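Long-range contacts in 462aa long hypothetical selenium-binding protein (Sulfolobus tokodaii, PDB 2ECE), which is of unknown function but may bind selenium, as proteins of its beta-propeller family are thought to do: residues Thr142-Ser153 and Ala190-Pro198; Glu72-Ala80 and Ser444-Gly452. One frame throughout, in Å; residues are numbered along the deposited sequence.

Contact 1 (Thr142-Ser153 and Ala190-Pro198)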
# COMPACT_ATOMS: atom_id res chain seq x y z
N THR A 142 6.72 2.82 -2.38
CA THR A 142 5.65 3.79 -2.12
C THR A 142 5.81 5.16 -2.79
O THR A 142 6.91 5.72 -2.83
CB THR A 142 5.50 4.04 -0.60
OG1 THR A 142 5.28 2.78 0.06
CG2 THR A 142 4.32 5.00 -0.31
N VAL A 143 4.70 5.70 -3.30
CA VAL A 143 4.69 7.02 -3.91
C VAL A 143 3.68 7.90 -3.17
O VAL A 143 2.53 7.49 -2.97
CB VAL A 143 4.24 6.99 -5.38
CG1 VAL A 143 4.20 8.42 -5.94
CG2 VAL A 143 5.17 6.12 -6.20
N HIS A 144 4.11 9.08 -2.75
CA HIS A 144 3.23 10.02 -2.06
C HIS A 144 3.38 11.42 -2.65
O HIS A 144 4.50 11.86 -2.93
CB HIS A 144 3.54 10.07 -0.56
CG HIS A 144 2.87 8.99 0.23
ND1 HIS A 144 1.51 8.76 0.17
CD2 HIS A 144 3.37 8.07 1.10
CE1 HIS A 144 1.20 7.76 0.97
NE2 HIS A 144 2.30 7.32 1.54
N CYS A 145 2.26 12.10 -2.84
CA CYS A 145 2.25 13.46 -3.39
C CYS A 145 2.38 14.46 -2.23
O CYS A 145 1.50 14.56 -1.38
CB CYS A 145 0.93 13.72 -4.18
SG CYS A 145 -0.49 12.80 -3.48
N GLY A 146 3.50 15.19 -2.20
CA GLY A 146 3.71 16.16 -1.15
C GLY A 146 3.45 17.57 -1.66
O GLY A 146 3.24 17.76 -2.86
N PRO A 147 3.43 18.58 -0.77
CA PRO A 147 3.19 19.96 -1.18
C PRO A 147 4.33 20.48 -2.05
O PRO A 147 4.12 21.19 -3.04
CB PRO A 147 3.16 20.72 0.15
CG PRO A 147 2.86 19.66 1.18
CD PRO A 147 3.66 18.49 0.68
N ASP A 148 5.54 20.10 -1.65
CA ASP A 148 6.78 20.53 -2.29
C ASP A 148 7.36 19.63 -3.38
O ASP A 148 8.07 20.12 -4.25
CB ASP A 148 7.82 20.73 -1.19
CG ASP A 148 8.05 19.47 -0.37
OD1 ASP A 148 7.15 18.60 -0.34
OD2 ASP A 148 9.13 19.36 0.25
N ALA A 149 7.06 18.34 -3.34
CA ALA A 149 7.60 17.43 -4.35
C ALA A 149 6.90 16.07 -4.30
O ALA A 149 5.97 15.88 -3.53
CB ALA A 149 9.11 17.25 -4.15
N ILE A 150 7.36 15.14 -5.13
CA ILE A 150 6.80 13.80 -5.16
C ILE A 150 7.83 12.93 -4.46
O ILE A 150 9.01 12.96 -4.80
CB ILE A 150 6.60 13.31 -6.62
CG1 ILE A 150 5.60 14.22 -7.34
CG2 ILE A 150 6.10 11.87 -6.62
CD1 ILE A 150 5.59 14.01 -8.83
N TYR A 151 7.39 12.16 -3.47
CA TYR A 151 8.28 11.31 -2.70
C TYR A 151 8.06 9.83 -3.01
O TYR A 151 6.92 9.38 -3.09
CB TYR A 151 8.06 11.54 -1.19
CG TYR A 151 8.39 12.92 -0.69
CD1 TYR A 151 7.72 14.05 -1.17
CD2 TYR A 151 9.37 13.11 0.29
CE1 TYR A 151 8.00 15.32 -0.67
CE2 TYR A 151 9.66 14.37 0.80
CZ TYR A 151 8.98 15.47 0.31
OH TYR A 151 9.26 16.72 0.82
N ILE A 152 9.16 9.09 -3.15
CA ILE A 152 9.08 7.67 -3.46
C ILE A 152 10.08 6.89 -2.61
O ILE A 152 11.26 7.22 -2.58
CB ILE A 152 9.41 7.41 -4.95
CG1 ILE A 152 8.52 8.28 -5.84
CG2 ILE A 152 9.21 5.93 -5.27
CD1 ILE A 152 8.84 8.19 -7.32
N SER A 153 9.61 5.85 -1.94
CA SER A 153 10.51 5.05 -1.11
C SER A 153 11.19 3.98 -1.97
O SER A 153 10.69 3.60 -3.02
CB SER A 153 9.73 4.40 0.03
OG SER A 153 8.79 3.46 -0.46
N ALA A 190 14.05 -0.07 4.83
CA ALA A 190 12.95 0.80 4.43
C ALA A 190 11.82 -0.04 3.85
O ALA A 190 11.95 -1.26 3.71
CB ALA A 190 13.42 1.81 3.37
N TYR A 191 10.69 0.62 3.57
CA TYR A 191 9.55 -0.04 2.92
C TYR A 191 8.48 0.99 2.57
O TYR A 191 8.36 1.42 1.42
CB TYR A 191 8.93 -1.07 3.85
CG TYR A 191 7.76 -1.81 3.22
CD1 TYR A 191 6.43 -1.50 3.53
CD2 TYR A 191 8.00 -2.77 2.24
CE1 TYR A 191 5.37 -2.15 2.87
CE2 TYR A 191 6.96 -3.42 1.58
CZ TYR A 191 5.65 -3.10 1.89
OH TYR A 191 4.64 -3.75 1.23
N ASP A 192 7.84 1.53 3.60
CA ASP A 192 6.76 2.49 3.39
C ASP A 192 7.07 3.76 4.17
O ASP A 192 8.04 3.81 4.92
CB ASP A 192 5.40 1.91 3.83
CG ASP A 192 4.23 2.81 3.47
OD1 ASP A 192 4.23 3.37 2.35
OD2 ASP A 192 3.30 2.95 4.30
N PHE A 193 6.27 4.79 3.96
CA PHE A 193 6.45 6.05 4.67
C PHE A 193 5.23 6.91 4.45
O PHE A 193 4.47 6.70 3.52
CB PHE A 193 7.66 6.82 4.12
CG PHE A 193 7.40 7.52 2.79
CD1 PHE A 193 7.47 6.82 1.59
CD2 PHE A 193 7.08 8.88 2.76
CE1 PHE A 193 7.21 7.46 0.37
CE2 PHE A 193 6.82 9.53 1.54
CZ PHE A 193 6.88 8.81 0.34
N TRP A 194 5.03 7.86 5.35
CA TRP A 194 3.97 8.83 5.21
C TRP A 194 4.27 9.98 6.15
O TRP A 194 5.39 10.09 6.66
CB TRP A 194 2.56 8.25 5.45
CG TRP A 194 1.58 8.98 4.55
CD1 TRP A 194 1.81 10.17 3.92
CD2 TRP A 194 0.25 8.58 4.17
NE1 TRP A 194 0.71 10.53 3.17
CE2 TRP A 194 -0.26 9.58 3.31
CE3 TRP A 194 -0.56 7.47 4.48
CZ2 TRP A 194 -1.54 9.51 2.74
CZ3 TRP A 194 -1.84 7.41 3.91
CH2 TRP A 194 -2.31 8.42 3.05
N TRP A 195 3.30 10.84 6.41
CA TRP A 195 3.59 11.99 7.23
C TRP A 195 2.36 12.67 7.83
O TRP A 195 1.22 12.30 7.55
CB TRP A 195 4.34 13.02 6.36
CG TRP A 195 3.68 13.24 4.98
CD1 TRP A 195 2.35 13.44 4.74
CD2 TRP A 195 4.32 13.29 3.68
NE1 TRP A 195 2.12 13.61 3.39
CE2 TRP A 195 3.31 13.52 2.72
CE3 TRP A 195 5.65 13.17 3.24
CZ2 TRP A 195 3.58 13.63 1.34
CZ3 TRP A 195 5.92 13.27 1.86
CH2 TRP A 195 4.88 13.50 0.94
N ASN A 196 2.63 13.65 8.68
CA ASN A 196 1.62 14.50 9.28
C ASN A 196 2.26 15.82 8.86
O ASN A 196 3.23 16.27 9.47
CB ASN A 196 1.59 14.40 10.80
CG ASN A 196 0.56 15.34 11.40
OD1 ASN A 196 0.59 16.54 11.15
ND2 ASN A 196 -0.35 14.79 12.20
N LEU A 197 1.72 16.42 7.80
CA LEU A 197 2.30 17.64 7.26
C LEU A 197 2.37 18.87 8.17
O LEU A 197 3.42 19.48 8.29
CB LEU A 197 1.60 17.99 5.94
CG LEU A 197 1.85 16.95 4.83
CD1 LEU A 197 0.96 17.23 3.63
CD2 LEU A 197 3.31 16.97 4.43
N PRO A 198 1.26 19.25 8.82
CA PRO A 198 1.34 20.44 9.68
C PRO A 198 2.31 20.30 10.85
O PRO A 198 2.92 21.28 11.29
CB PRO A 198 -0.11 20.63 10.14
CG PRO A 198 -0.90 20.03 9.00
CD PRO A 198 -0.12 18.76 8.74
O HOH W 1 1.83 5.03 3.38
O HOH W 2 0.09 13.15 0.74

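Contact 2 (Glu72-Ala80 and Ser444-Gly452)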
# COMPACT_ATOMS: atom_id res chain seq x y z
N GLU A 72 7.61 -5.17 -12.32
CA GLU A 72 7.00 -5.62 -11.07
C GLU A 72 6.27 -4.41 -10.51
O GLU A 72 6.75 -3.74 -9.59
CB GLU A 72 8.01 -6.17 -10.05
CG GLU A 72 7.39 -6.50 -8.64
CD GLU A 72 7.23 -8.00 -8.33
OE1 GLU A 72 8.14 -8.79 -8.67
OE2 GLU A 72 6.21 -8.39 -7.73
N LEU A 73 5.11 -4.11 -11.10
CA LEU A 73 4.30 -2.99 -10.62
C LEU A 73 3.83 -3.40 -9.24
O LEU A 73 3.73 -4.60 -8.94
CB LEU A 73 3.10 -2.74 -11.53
CG LEU A 73 3.39 -2.13 -12.90
CD1 LEU A 73 2.14 -1.46 -13.45
CD2 LEU A 73 4.50 -1.09 -12.79
N HIS A 74 3.68 -2.41 -8.37
CA HIS A 74 3.24 -2.72 -7.01
C HIS A 74 2.37 -1.58 -6.45
O HIS A 74 1.15 -1.56 -6.61
CB HIS A 74 4.52 -2.86 -6.24
CG HIS A 74 4.41 -3.47 -4.88
ND1 HIS A 74 4.49 -4.83 -4.68
CD2 HIS A 74 4.36 -2.91 -3.65
CE1 HIS A 74 4.50 -5.09 -3.38
NE2 HIS A 74 4.42 -3.94 -2.74
N HIS A 75 3.05 -0.52 -6.05
CA HIS A 75 2.40 0.65 -5.46
C HIS A 75 2.61 1.81 -6.42
O HIS A 75 3.59 1.83 -7.17
CB HIS A 75 3.03 1.02 -4.09
CG HIS A 75 2.48 0.24 -2.92
ND1 HIS A 75 1.81 -0.96 -3.07
CD2 HIS A 75 2.51 0.49 -1.59
CE1 HIS A 75 1.46 -1.41 -1.87
NE2 HIS A 75 1.88 -0.55 -0.96
N PHE A 76 1.68 2.76 -6.43
CA PHE A 76 1.80 3.94 -7.28
C PHE A 76 0.95 5.08 -6.70
O PHE A 76 0.16 4.87 -5.79
CB PHE A 76 1.41 3.66 -8.75
CG PHE A 76 -0.05 3.33 -8.96
CD1 PHE A 76 -0.56 2.09 -8.60
CD2 PHE A 76 -0.91 4.26 -9.55
CE1 PHE A 76 -1.90 1.77 -8.82
CE2 PHE A 76 -2.26 3.96 -9.78
CZ PHE A 76 -2.76 2.71 -9.41
N GLY A 77 1.13 6.28 -7.22
CA GLY A 77 0.36 7.40 -6.70
C GLY A 77 0.24 8.55 -7.67
O GLY A 77 0.69 8.46 -8.81
N TRP A 78 -0.39 9.63 -7.22
CA TRP A 78 -0.58 10.82 -8.06
C TRP A 78 0.56 11.81 -7.94
O TRP A 78 1.27 11.83 -6.94
CB TRP A 78 -1.87 11.54 -7.66
CG TRP A 78 -3.10 10.71 -7.83
CD1 TRP A 78 -3.75 10.00 -6.86
CD2 TRP A 78 -3.87 10.57 -9.02
NE1 TRP A 78 -4.88 9.43 -7.38
CE2 TRP A 78 -4.98 9.76 -8.71
CE3 TRP A 78 -3.73 11.05 -10.33
CZ2 TRP A 78 -5.95 9.42 -9.66
CZ3 TRP A 78 -4.70 10.71 -11.28
CH2 TRP A 78 -5.79 9.90 -10.93
N ASN A 79 0.72 12.64 -8.97
CA ASN A 79 1.76 13.66 -8.97
C ASN A 79 1.42 14.73 -7.94
O ASN A 79 2.30 15.30 -7.30
CB ASN A 79 1.87 14.31 -10.36
CG ASN A 79 0.63 15.10 -10.73
OD1 ASN A 79 -0.46 14.54 -10.84
ND2 ASN A 79 0.78 16.41 -10.92
N ALA A 80 0.13 15.01 -7.77
CA ALA A 80 -0.31 16.02 -6.82
C ALA A 80 -1.66 15.64 -6.22
O ALA A 80 -2.46 14.94 -6.84
CB ALA A 80 -0.42 17.39 -7.51
N SER A 444 -3.00 -8.62 -9.57
CA SER A 444 -3.36 -7.24 -9.22
C SER A 444 -2.79 -6.77 -7.89
O SER A 444 -2.69 -7.53 -6.93
CB SER A 444 -4.88 -7.09 -9.24
OG SER A 444 -5.50 -8.10 -8.44
N HIS A 445 -2.42 -5.49 -7.83
CA HIS A 445 -1.87 -4.93 -6.60
C HIS A 445 -2.60 -3.66 -6.15
O HIS A 445 -3.81 -3.67 -5.93
CB HIS A 445 -0.36 -4.66 -6.75
CG HIS A 445 0.39 -4.74 -5.46
ND1 HIS A 445 0.97 -5.91 -5.00
CD2 HIS A 445 0.58 -3.82 -4.48
CE1 HIS A 445 1.48 -5.71 -3.80
NE2 HIS A 445 1.25 -4.45 -3.46
N GLN A 446 -1.88 -2.55 -6.02
CA GLN A 446 -2.52 -1.33 -5.52
C GLN A 446 -3.60 -0.74 -6.41
O GLN A 446 -3.54 -0.79 -7.63
CB GLN A 446 -1.48 -0.26 -5.21
CG GLN A 446 -2.07 0.92 -4.43
CD GLN A 446 -1.02 1.72 -3.70
OE1 GLN A 446 -0.04 2.16 -4.30
NE2 GLN A 446 -1.22 1.91 -2.41
N VAL A 447 -4.61 -0.18 -5.75
CA VAL A 447 -5.73 0.44 -6.44
C VAL A 447 -5.79 1.93 -6.09
O VAL A 447 -5.65 2.30 -4.93
CB VAL A 447 -7.07 -0.23 -6.00
CG1 VAL A 447 -8.26 0.52 -6.58
CG2 VAL A 447 -7.09 -1.68 -6.47
N ARG A 448 -5.98 2.77 -7.11
CA ARG A 448 -6.11 4.20 -6.89
C ARG A 448 -7.43 4.62 -7.53
O ARG A 448 -7.64 4.42 -8.73
CB ARG A 448 -4.95 4.99 -7.52
CG ARG A 448 -3.97 5.57 -6.48
CD ARG A 448 -3.07 4.47 -5.89
NE ARG A 448 -2.37 4.87 -4.67
CZ ARG A 448 -2.93 4.93 -3.47
NH1 ARG A 448 -4.21 4.62 -3.31
NH2 ARG A 448 -2.20 5.30 -2.42
N LEU A 449 -8.32 5.19 -6.73
CA LEU A 449 -9.62 5.62 -7.23
C LEU A 449 -9.57 7.03 -7.81
O LEU A 449 -8.94 7.92 -7.24
CB LEU A 449 -10.65 5.56 -6.10
CG LEU A 449 -10.74 4.22 -5.35
CD1 LEU A 449 -11.72 4.35 -4.18
CD2 LEU A 449 -11.17 3.12 -6.31
N SER A 450 -10.22 7.23 -8.95
CA SER A 450 -10.25 8.54 -9.57
C SER A 450 -10.81 9.53 -8.56
O SER A 450 -11.81 9.25 -7.90
CB SER A 450 -11.13 8.52 -10.83
OG SER A 450 -12.45 8.09 -10.52
N GLY A 451 -10.16 10.68 -8.41
CA GLY A 451 -10.63 11.67 -7.45
C GLY A 451 -10.05 11.51 -6.05
O GLY A 451 -10.38 12.27 -5.15
N GLY A 452 -9.18 10.51 -5.88
CA GLY A 452 -8.57 10.30 -4.58
C GLY A 452 -9.26 9.24 -3.73
O GLY A 452 -10.44 8.96 -3.92
O HOH W 3 -6.64 7.97 -5.90

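Contact 1 (Thr142-Ser153 and Ala190-Pro198)
His144 projects from strand 142-145 into a nest of rings offered by Phe193, Trp194 and Trp195. Its CB lies 3.7 Å from Phe193 CZ. Beyond it, CG turns anti to the carbonyl carbon (chi1 -84°), which brings the imidazole between the Phe193 and Trp194 rings. The ring edge at CD2 points at the face of Phe193, the two planes almost perpendicular (87°). His144 ND1 passes Trp194 NE1 at 3.6 Å. His144 CE1 sits over the centre of the indole, 3.3 Å from Trp194 CE2, and the His144 and Trp194 rings form a face-to-face stack with planes 16° apart. At the tip, His144 NE2 lies 3.0 Å from the O of a water that donates to Asp192 OD2. With an alanine in place of Trp194, His144 would probably lose the cover over this face and its ring would be freer to turn.

Farther along, Trp195 directs the edge of its six-membered ring at the Tyr151 face, CZ3 standing over the ring centre. Its NE1 has its main partner in Ser458. Pro147 CG touches the Leu197 CD1 methyl. At the other end two hydroxyls bind across. Thr142 OG1 donates to Asp192 OD1 (2.6 Å) on the anti side of the carboxylate. Ser153 OG donates to Tyr191 O (2.8 Å) and accepts from Thr142 N.

Strands 142-145 and 193-196 are the innermost strands of two neighbouring beta-propeller blades, and 150-153 is the second strand of the first. No backbone hydrogen bond joins the two segments. The chemistry implies that the blades are held mainly by fitted aromatic faces and edges, with directed polar bonds concentrated at the Tyr191-Asp192 end.

Contact 2 (Glu72-Ala80 and Ser444-Gly452)
The imidazoles of His74 and His445 lie face to face, with centroids 3.7 Å apart and planes 28° from parallel. The His445 ring meets His75 differently. There the rims approach, His445 CD2 coming 3.4 Å from His75 ND1, and neither ring covers the other. One face of the His75 ring is instead covered by the Gln446 amide. The polar end of His75 is held by Glu255, outside both segments.

Gln446 reaches this position with CG anti to its backbone N and an extended chain beyond. Its OE1 then accepts a hydrogen bond from Phe76 N, in the carbonyl plane, at 2.8 Å. Next to it, Gln446 N donates to His74 O at 3.2 Å.

Strand 444-449 is the innermost strand of a propeller blade whose other strands, 27-33, 44-49 and 60-65, come from the start of the chain. This is the "velcro" closure of the ring. Residues 72-80 run beside it, mostly as loop, and include the short strand 77-78, the inner edge strand of the next blade.

Phe76 and Arg448 run antiparallel alongside one another. Arg448 CD rests over the centre of the phenyl face in a CH-pi contact, 4.0 Å from the centroid. The guanidinium stands steeply to that ring, at 75°. Arg448 NE donates to Phe76 O (2.8 Å), which lies near the guanidinium plane. NH1 makes a salt bridge to Asp453 and NH2 bonds to Ser455, so the group is fixed from several directions. The edge of Phe76 faces Gln446 O, with CE1 at 3.3 Å.

Trp78 passes alongside the aliphatic part of Arg448. Its NE1 donates to a water, in the indole plane, that donates in turn to Leu449 O.

How the contacts relate
Contacts 1 and 2 are two interfaces of the propeller with one other between them, their centres about 14 Å apart. Contact 2 joins the closing blade to the blade that starts at strand 77-78. Contact 1 joins the following blade to the one after it. Residues 72-80 and 142-153 touch directly, at the middle interface. Val143 CB lies 3.7 Å from Gly77 N, Cys145 CB 3.4 Å from Trp78 O, and Ile150 CG1 3.5 Å from Asn79 O. The disulfide Cys81-Cys145 locks this same middle pair of blades. Glu255 also links the two contacts, since it partners His75 and is touched by Tyr191. In sequence, contact 1 is nested inside the loop that contact 2 closes. Both are buried.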